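Local coordinates for OxsB protein (Bacillus megaterium, PDB 5UL3) that catalyses the oxidative ring contraction of dAMP to an oxetane aldehyde in oxetanocin A biosynthesis, using cobalamin, S-adenosylmethionine and a [4Fe-4S] cluster, at residues N124-E129 against D159-T164; P134-S139 against P290-L295. All coordinates share one frame; numbering follows the deposited sequence.

Interaction 1 (N124-E129 against D159-T164); sequences NLCVIE and DMQVGT
The side chains of Asn124 and Asp159 run alongside each other in the same direction, their flat ends turned 65° apart, and the amide ND2 of Asn124 gives its hydrogen to Asp159 OD1 at 2.9 Å. That donor stands above the carboxylate plane. From the opposite face the backbone N of Gln161 reaches the same oxygen at 2.8 Å, closing an Asx turn, so OD1 is gripped from both faces. The Gln161 side chain then runs back extended and its NE2 bonds Asp159 OD2 on the syn side at 2.8 Å, which should hold the carboxylate against rotation. The two amides, Asn124 and Gln161, are almost perpendicular. A backbone bond, Met160 N to Asn124 O, ties the two chains together. Beyond this bond the chains stay close but contact passes to side chains, Cys126 CB against Met160 CB at 3.8 Å. Met160 runs beside Leu125, its SD 3.9 Å from Leu125 CD2; a bend at chi3 (74°) turns CE toward the carbonyl oxygen of Cys126. With SG anti to its backbone N (chi1 -174°), Cys126 sets its sulfur 3.9 Å from Gln161 CG, while its buried backbone N has no polar partner. At the solvent-exposed end, Ile128 lays CG2 on Met160 O. Leu192 of helix 190-205 and Ile169 of helix 166-176 also pack on Met160. Two neighbouring parallel strands, 119-124 and 154-159, thus end in loops joined at their C-terminal edge, the place where a Rossmann fold binds its cofactor; here Gln161 belongs to the cobalamin pocket.

Interaction 2 (P134-S139 against P290-L295); sequences PRLNLS and PSLDIL. With EDO (1,2-ethanediol), chain V.
The loop leading into helix 138-149, with the first residues of that helix, is part of the Rossmann-type cobalamin domain and meets here the 290-295 segment that leads into helix 295-300, just ahead of the first strand of the radical SAM barrel. The side-chain pairs that meet are all apolar. Leu136 carries most of the contact: with CG anti to its backbone N (chi1 178°), the side chain reaches across to the other segment and splits its methyls. CD2 meets Leu292 CD2 at 3.8 Å and comes within 4.1 Å of Pro290 CG, the leucine crossing the proline at about a right angle; CD1 lies 3.9 Å from the carbonyl O of Ser291. Leu138 instead runs alongside Pro290 and sets CD2 3.7 Å from both CB and CG of the ring, so that Pro290 is touched by two leucines. Ile345 of helix 335-351 packs on Pro290 too, and Ala348 of that helix on Leu292. A type I turn from Leu292 to Leu295, closed by Leu295 N to Leu292 O, swings the chain into helix 295-300. Leu138 also borders cobalamin, while Arg135 NH2 and Ser139 OG hydrogen-bond to it. At the edge of the Arg135 guanidinium, near its plane, NE donates to O2 of a 1,2-ethanediol, probably from the crystallisation liquor, at 3.0 Å with an N-H...O angle of 140°.

How the interactions relate
Interactions 1 and 2 have centres 12 Å apart and interleave along the chain: 124-129, 134-139, 159-164, then 290-295. The first three segments follow one another through the beta-alpha-beta unit made by strand 119-124, helix 138-149 and strand 154-159, so interaction 1 joins its two strand ends while interaction 2 fastens the connecting loop to the approach to strand 305-311 of the radical SAM domain. The two contacts also touch, Gln161 NE2 lying 2.8 Å from Arg135 O, a probable hydrogen bond. Both supply residues to the cobalamin pocket, which places them where the Rossmann domain meets the partial barrel around the cofactor.

Interaction 1 (N124-E129 against D159-T164)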
loop_
_atom_site.group_PDB
_atom_site.type_symbol
_atom_site.label_atom_id
_atom_site.label_comp_id
_atom_site.label_asym_id
_atom_site.label_seq_id
_atom_site.Cartn_x
_atom_site.Cartn_y
_atom_site.Cartn_z
ATOM N N ASN A 124 10.708 10.712 2.430
ATOM C CA ASN A 124 10.023 9.478 2.808
ATOM C C ASN A 124 10.894 8.710 3.799
ATOM O O ASN A 124 12.022 8.341 3.460
ATOM C CB ASN A 124 9.745 8.593 1.592
ATOM C CG ASN A 124 9.030 7.300 1.984
ATOM O OD1 ASN A 124 8.138 7.329 2.827
ATOM N ND2 ASN A 124 9.440 6.172 1.406
ATOM N N LEU A 125 10.381 8.468 5.006
ATOM C CA LEU A 125 11.149 7.697 5.977
ATOM C C LEU A 125 11.009 6.202 5.710
ATOM O O LEU A 125 10.068 5.743 5.059
ATOM C CB LEU A 125 10.712 8.013 7.413
ATOM C CG LEU A 125 10.618 9.488 7.785
ATOM C CD1 LEU A 125 10.406 9.663 9.283
ATOM C CD2 LEU A 125 11.831 10.269 7.295
ATOM N N CYS A 126 11.974 5.436 6.225
ATOM C CA CYS A 126 11.980 3.989 6.057
ATOM C C CYS A 126 12.904 3.391 7.105
ATOM O O CYS A 126 14.031 3.866 7.275
ATOM C CB CYS A 126 12.461 3.578 4.657
ATOM S SG CYS A 126 12.321 1.765 4.319
ATOM N N VAL A 127 12.423 2.369 7.806
ATOM C CA VAL A 127 13.282 1.523 8.631
ATOM C C VAL A 127 13.744 0.402 7.707
ATOM O O VAL A 127 13.017 -0.566 7.482
ATOM C CB VAL A 127 12.547 0.998 9.864
ATOM C CG1 VAL A 127 13.488 0.182 10.749
ATOM C CG2 VAL A 127 11.940 2.149 10.654
ATOM N N ILE A 128 14.933 0.558 7.118
ATOM C CA ILE A 128 15.321 -0.346 6.038
ATOM C C ILE A 128 15.561 -1.768 6.531
ATOM O O ILE A 128 15.538 -2.704 5.722
ATOM C CB ILE A 128 16.564 0.166 5.283
ATOM C CG1 ILE A 128 17.667 0.578 6.256
ATOM C CG2 ILE A 128 16.189 1.311 4.347
ATOM C CD1 ILE A 128 18.886 1.139 5.552
ATOM N N GLU A 129 15.789 -1.961 7.834
ATOM C CA GLU A 129 15.891 -3.322 8.360
ATOM C C GLU A 129 14.615 -4.107 8.087
ATOM O O GLU A 129 14.667 -5.282 7.701
ATOM C CB GLU A 129 16.176 -3.307 9.862
ATOM C CG GLU A 129 17.336 -2.438 10.275
ATOM C CD GLU A 129 16.895 -1.040 10.660
ATOM O OE1 GLU A 129 16.718 -0.785 11.873
ATOM O OE2 GLU A 129 16.711 -0.204 9.745
ATOM N N ASP A 159 14.402 9.696 -0.297
ATOM C CA ASP A 159 13.718 8.451 0.053
ATOM C C ASP A 159 14.690 7.560 0.822
ATOM O O ASP A 159 15.662 7.064 0.244
ATOM C CB ASP A 159 13.208 7.723 -1.195
ATOM C CG ASP A 159 12.221 6.587 -0.861
ATOM O OD1 ASP A 159 12.144 6.176 0.317
ATOM O OD2 ASP A 159 11.499 6.123 -1.776
ATOM N N MET A 160 14.421 7.363 2.116
ATOM C CA MET A 160 15.219 6.427 2.910
ATOM C C MET A 160 15.091 4.986 2.438
ATOM O O MET A 160 15.914 4.154 2.840
ATOM C CB MET A 160 14.821 6.507 4.381
ATOM C CG MET A 160 15.188 7.834 5.029
ATOM S SD MET A 160 14.859 7.798 6.788
ATOM C CE MET A 160 16.235 6.756 7.348
ATOM N N GLN A 161 14.108 4.661 1.590
ATOM C CA GLN A 161 14.003 3.287 1.100
ATOM C C GLN A 161 15.244 2.860 0.342
ATOM O O GLN A 161 15.566 1.667 0.313
ATOM C CB GLN A 161 12.815 3.114 0.170
ATOM C CG GLN A 161 11.453 3.160 0.799
ATOM C CD GLN A 161 10.411 2.816 -0.253
ATOM O OE1 GLN A 161 9.911 1.696 -0.301
ATOM N NE2 GLN A 161 10.137 3.756 -1.141
ATOM N N VAL A 162 15.916 3.786 -0.324
ATOM C CA VAL A 162 17.071 3.445 -1.145
ATOM C C VAL A 162 18.378 3.668 -0.380
ATOM O O VAL A 162 19.435 3.825 -0.993
ATOM C CB VAL A 162 17.066 4.191 -2.494
ATOM C CG1 VAL A 162 15.833 3.792 -3.333
ATOM C CG2 VAL A 162 17.127 5.715 -2.308
ATOM N N GLY A 163 18.312 3.702 0.948
ATOM C CA GLY A 163 19.486 3.682 1.787
ATOM C C GLY A 163 19.957 5.015 2.316
ATOM O O GLY A 163 20.920 5.041 3.089
ATOM N N THR A 164 19.320 6.120 1.936
ATOM C CA THR A 164 19.738 7.428 2.429
ATOM C C THR A 164 19.628 7.479 3.946
ATOM O O THR A 164 18.567 7.208 4.514
ATOM C CB THR A 164 18.880 8.533 1.791
ATOM O OG1 THR A 164 18.823 8.321 0.372
ATOM C CG2 THR A 164 19.499 9.906 2.073
#

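Interaction 2 (P134-S139 against P290-L295)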
loop_
_atom_site.group_PDB
_atom_site.type_symbol
_atom_site.label_atom_id
_atom_site.label_comp_id
_atom_site.label_asym_id
_atom_site.label_seq_id
_atom_site.Cartn_x
_atom_site.Cartn_y
_atom_site.Cartn_z
ATOM N N PRO A 134 12.503 -1.769 -1.951
ATOM C CA PRO A 134 11.697 -0.550 -2.056
ATOM C C PRO A 134 10.557 -0.690 -3.059
ATOM O O PRO A 134 10.533 -1.579 -3.909
ATOM C CB PRO A 134 12.714 0.495 -2.522
ATOM C CG PRO A 134 13.730 -0.292 -3.278
ATOM C CD PRO A 134 13.808 -1.644 -2.620
ATOM N N ARG A 135 9.585 0.210 -2.927
ATOM C CA ARG A 135 8.564 0.423 -3.947
ATOM C C ARG A 135 8.447 1.927 -4.155
ATOM O O ARG A 135 8.639 2.710 -3.222
ATOM C CB ARG A 135 7.191 -0.160 -3.554
ATOM C CG ARG A 135 6.607 0.502 -2.323
ATOM C CD ARG A 135 5.301 -0.143 -1.817
ATOM N NE ARG A 135 4.041 0.369 -2.377
ATOM C CZ ARG A 135 3.587 1.623 -2.265
ATOM N NH1 ARG A 135 4.315 2.557 -1.650
ATOM N NH2 ARG A 135 2.397 1.955 -2.793
ATOM N N LEU A 136 8.188 2.316 -5.392
ATOM C CA LEU A 136 7.992 3.727 -5.723
ATOM C C LEU A 136 7.096 4.392 -4.689
ATOM O O LEU A 136 5.972 3.937 -4.435
ATOM C CB LEU A 136 7.376 3.832 -7.115
ATOM C CG LEU A 136 7.047 5.251 -7.611
ATOM C CD1 LEU A 136 8.278 6.137 -7.644
ATOM C CD2 LEU A 136 6.396 5.178 -8.981
ATOM N N ASN A 137 7.596 5.446 -4.048
ATOM C CA ASN A 137 6.857 6.047 -2.941
ATOM C C ASN A 137 5.857 7.068 -3.470
ATOM O O ASN A 137 6.225 8.183 -3.857
ATOM C CB ASN A 137 7.774 6.691 -1.913
ATOM C CG ASN A 137 6.990 7.258 -0.732
ATOM O OD1 ASN A 137 6.904 8.473 -0.565
ATOM N ND2 ASN A 137 6.373 6.368 0.076
ATOM N N LEU A 138 4.580 6.711 -3.422
ATOM C CA LEU A 138 3.536 7.615 -3.894
ATOM C C LEU A 138 3.253 8.730 -2.901
ATOM O O LEU A 138 2.823 9.822 -3.306
ATOM C CB LEU A 138 2.262 6.807 -4.154
ATOM C CG LEU A 138 2.443 5.672 -5.177
ATOM C CD1 LEU A 138 1.131 4.925 -5.368
ATOM C CD2 LEU A 138 2.929 6.226 -6.534
ATOM N N SER A 139 3.442 8.462 -1.607
ATOM C CA SER A 139 3.167 9.457 -0.577
ATOM C C SER A 139 3.846 10.775 -0.912
ATOM O O SER A 139 3.217 11.840 -0.899
ATOM C CB SER A 139 3.649 8.941 0.776
ATOM O OG SER A 139 3.194 7.616 0.997
ATOM N N PRO A 290 3.024 10.089 -10.598
ATOM C CA PRO A 290 3.968 10.362 -9.512
ATOM C C PRO A 290 5.339 10.717 -10.066
ATOM O O PRO A 290 5.750 10.224 -11.121
ATOM C CB PRO A 290 4.025 9.035 -8.740
ATOM C CG PRO A 290 3.555 8.025 -9.718
ATOM C CD PRO A 290 2.521 8.708 -10.540
ATOM N N SER A 291 6.049 11.565 -9.331
ATOM C CA SER A 291 7.391 11.948 -9.751
ATOM C C SER A 291 8.297 10.722 -9.720
ATOM O O SER A 291 8.180 9.873 -8.835
ATOM C CB SER A 291 7.941 13.046 -8.835
ATOM O OG SER A 291 7.165 14.243 -9.000
ATOM N N LEU A 292 9.216 10.637 -10.679
ATOM C CA LEU A 292 10.022 9.425 -10.845
ATOM C C LEU A 292 11.500 9.642 -10.513
ATOM O O LEU A 292 12.342 8.799 -10.870
ATOM C CB LEU A 292 9.857 8.874 -12.262
ATOM C CG LEU A 292 8.410 8.514 -12.626
ATOM C CD1 LEU A 292 8.268 8.125 -14.093
ATOM C CD2 LEU A 292 7.883 7.392 -11.728
ATOM N N ASP A 293 11.813 10.714 -9.773
ATOM C CA ASP A 293 13.192 11.048 -9.398
ATOM C C ASP A 293 13.942 9.868 -8.774
ATOM O O ASP A 293 15.151 9.705 -8.989
ATOM C CB ASP A 293 13.208 12.197 -8.389
ATOM C CG ASP A 293 12.530 13.471 -8.909
ATOM O OD1 ASP A 293 11.634 13.386 -9.771
ATOM O OD2 ASP A 293 12.917 14.548 -8.426
ATOM N N ILE A 294 13.255 9.075 -7.947
ATOM C CA ILE A 294 13.900 8.005 -7.181
ATOM C C ILE A 294 13.934 6.688 -7.941
ATOM O O ILE A 294 14.568 5.726 -7.478
ATOM C CB ILE A 294 13.177 7.834 -5.825
ATOM C CG1 ILE A 294 12.959 9.191 -5.148
ATOM C CG2 ILE A 294 13.976 6.955 -4.852
ATOM C CD1 ILE A 294 14.247 9.927 -4.766
ATOM N N LEU A 295 13.314 6.625 -9.117
ATOM C CA LEU A 295 13.086 5.342 -9.771
ATOM C C LEU A 295 14.403 4.631 -10.098
ATOM O O LEU A 295 14.526 3.416 -9.883
ATOM C CB LEU A 295 12.247 5.545 -11.034
ATOM C CG LEU A 295 11.829 4.225 -11.688
ATOM C CD1 LEU A 295 11.023 3.387 -10.697
ATOM C CD2 LEU A 295 11.047 4.454 -12.977
HETATM C C1 EDO V . 4.526 -3.843 -3.589
HETATM O O1 EDO V . 5.824 -4.317 -3.195
HETATM C C2 EDO V . 3.774 -3.295 -2.376
HETATM O O2 EDO V . 2.813 -2.327 -2.807
#